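Local coordinates for BRO1 protein (Saccharomyces cerevisiae, PDB 1ZB1) that helps sort cargo proteins into the intralumenal vesicles of multivesicular bodies and recruits the DOA4 deubiquitinase to endosomes, the fragment here being its Bro1 domain, at residues S259-G264 against E308-K313. Sequence-based numbering, arbitrary orientation.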
loop_
_atom_site.group_PDB
_atom_site.type_symbol
_atom_site.label_atom_id
_atom_site.label_comp_id
_atom_site.label_asym_id
_atom_site.label_seq_id
_atom_site.Cartn_x
_atom_site.Cartn_y
_atom_site.Cartn_z
ATOM N N SER A 259 11.808 18.321 6.066
ATOM C CA SER A 259 10.816 19.105 6.792
ATOM C C SER A 259 11.468 20.273 7.534
ATOM O O SER A 259 10.993 21.409 7.470
ATOM C CB SER A 259 10.083 18.212 7.792
ATOM O OG SER A 259 9.099 18.945 8.487
ATOM N N ALA A 260 12.552 19.983 8.246
ATOM C CA ALA A 260 13.278 20.999 9.000
ATOM C C ALA A 260 13.863 22.044 8.054
ATOM O O ALA A 260 13.841 23.238 8.345
ATOM C CB ALA A 260 14.389 20.348 9.817
ATOM N N TYR A 261 14.391 21.585 6.925
ATOM C CA TYR A 261 14.970 22.476 5.931
ATOM C C TYR A 261 13.948 23.513 5.467
ATOM O O TYR A 261 14.193 24.721 5.538
ATOM C CB TYR A 261 15.470 21.664 4.733
ATOM C CG TYR A 261 15.821 22.483 3.500
ATOM C CD1 TYR A 261 16.781 23.498 3.552
ATOM C CD2 TYR A 261 15.206 22.228 2.278
ATOM C CE1 TYR A 261 17.115 24.231 2.416
ATOM C CE2 TYR A 261 15.531 22.952 1.140
ATOM C CZ TYR A 261 16.486 23.952 1.214
ATOM O OH TYR A 261 16.806 24.665 0.086
ATOM N N TYR A 262 12.795 23.046 5.001
ATOM C CA TYR A 262 11.777 23.968 4.518
ATOM C C TYR A 262 11.229 24.889 5.603
ATOM O O TYR A 262 10.916 26.044 5.326
ATOM C CB TYR A 262 10.662 23.197 3.814
ATOM C CG TYR A 262 11.042 22.854 2.394
ATOM C CD1 TYR A 262 10.997 23.821 1.391
ATOM C CD2 TYR A 262 11.516 21.584 2.064
ATOM C CE1 TYR A 262 11.415 23.536 0.098
ATOM C CE2 TYR A 262 11.938 21.289 0.777
ATOM C CZ TYR A 262 11.885 22.267 -0.201
ATOM O OH TYR A 262 12.307 21.983 -1.474
ATOM N N HIS A 263 11.130 24.399 6.834
ATOM C CA HIS A 263 10.644 25.246 7.915
ATOM C C HIS A 263 11.688 26.337 8.160
ATOM O O HIS A 263 11.358 27.455 8.569
ATOM C CB HIS A 263 10.421 24.429 9.190
ATOM C CG HIS A 263 9.925 25.241 10.345
ATOM N ND1 HIS A 263 10.740 25.631 11.387
ATOM C CD2 HIS A 263 8.703 25.761 10.611
ATOM C CE1 HIS A 263 10.040 26.355 12.243
ATOM N NE2 HIS A 263 8.801 26.449 11.795
ATOM N N GLY A 264 12.947 26.002 7.896
ATOM C CA GLY A 264 14.026 26.957 8.073
ATOM C C GLY A 264 13.940 28.045 7.021
ATOM O O GLY A 264 14.115 29.223 7.328
ATOM N N GLU A 308 25.091 19.712 0.202
ATOM C CA GLU A 308 25.703 20.963 -0.227
ATOM C C GLU A 308 24.709 22.113 -0.143
ATOM O O GLU A 308 25.058 23.219 0.270
ATOM C CB GLU A 308 26.219 20.845 -1.663
ATOM C CG GLU A 308 27.457 19.982 -1.806
ATOM C CD GLU A 308 28.041 20.037 -3.204
ATOM O OE1 GLU A 308 28.330 21.158 -3.683
ATOM O OE2 GLU A 308 28.212 18.963 -3.821
ATOM N N THR A 309 23.471 21.848 -0.545
ATOM C CA THR A 309 22.428 22.862 -0.508
ATOM C C THR A 309 22.226 23.372 0.918
ATOM O O THR A 309 22.073 24.575 1.133
ATOM C CB THR A 309 21.096 22.303 -1.047
ATOM O OG1 THR A 309 21.251 21.959 -2.428
ATOM C CG2 THR A 309 19.985 23.335 -0.908
ATOM N N LEU A 310 22.237 22.461 1.888
ATOM C CA LEU A 310 22.062 22.837 3.287
ATOM C C LEU A 310 23.229 23.659 3.805
ATOM O O LEU A 310 23.036 24.726 4.382
ATOM C CB LEU A 310 21.905 21.601 4.176
ATOM C CG LEU A 310 20.599 20.812 4.103
ATOM C CD1 LEU A 310 20.632 19.685 5.123
ATOM C CD2 LEU A 310 19.426 21.735 4.381
ATOM N N GLU A 311 24.441 23.150 3.613
ATOM C CA GLU A 311 25.631 23.848 4.078
ATOM C C GLU A 311 25.711 25.236 3.461
ATOM O O GLU A 311 26.004 26.214 4.145
ATOM C CB GLU A 311 26.889 23.042 3.736
ATOM C CG GLU A 311 27.044 21.785 4.581
ATOM C CD GLU A 311 28.310 21.003 4.265
ATOM O OE1 GLU A 311 28.589 20.024 4.989
ATOM O OE2 GLU A 311 29.018 21.365 3.299
ATOM N N LYS A 312 25.438 25.310 2.165
ATOM C CA LYS A 312 25.468 26.568 1.441
ATOM C C LYS A 312 24.546 27.583 2.120
ATOM O O LYS A 312 24.953 28.708 2.418
ATOM C CB LYS A 312 25.031 26.326 -0.003
ATOM C CG LYS A 312 25.555 27.341 -1.004
ATOM C CD LYS A 312 25.589 26.736 -2.402
ATOM C CE LYS A 312 26.457 25.477 -2.428
ATOM N NZ LYS A 312 26.550 24.851 -3.779
ATOM N N LYS A 313 23.309 27.174 2.377
ATOM C CA LYS A 313 22.334 28.046 3.023
ATOM C C LYS A 313 22.757 28.330 4.459
ATOM O O LYS A 313 22.631 29.451 4.949
ATOM C CB LYS A 313 20.953 27.389 3.021
ATOM C CG LYS A 313 19.810 28.371 3.166
ATOM C CD LYS A 313 19.747 29.283 1.947
ATOM C CE LYS A 313 18.675 30.336 2.099
ATOM N NZ LYS A 313 18.937 31.154 3.307
#
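Between helical segments 259-264 and 308-313, the CA atoms of Tyr261 and Leu310 come nearest, 7.6 Å apart; the segments run in the same general direction, and no hydrogen bond joins them. The join illustrates how a single aromatic side chain can bridge two helices by van der Waals contact. Tyr261 reaches out with CG anti to the backbone N (chi1 167°), which carries the ring across to the other helix. One methyl of Leu310, CD2, sits obliquely by the CG-CD1-CE1 side of the ring, 3.3 Å from CD1 of Tyr261, a close fit for two carbons. Further out, the Tyr261 OH lies 3.6 Å from the Thr309 CG2 methyl, where the two side chains cross at about a right angle. Thr309 thus offers its methyl to the tyrosine, while its OG1 is hydrogen-bonded to the carbonyl O of Gly305, one turn earlier in its own helix. Phe306 adds an edge-to-face contact with the Tyr261 ring, and a salt bridge from Lys313 to Glu268 ties the same two helices together. Within the largely helical Bro1 domain, this joins helix 242-269 to helix 303-322, and Ser283 of helix 275-290, between them in sequence, touches both Tyr261 and Leu310.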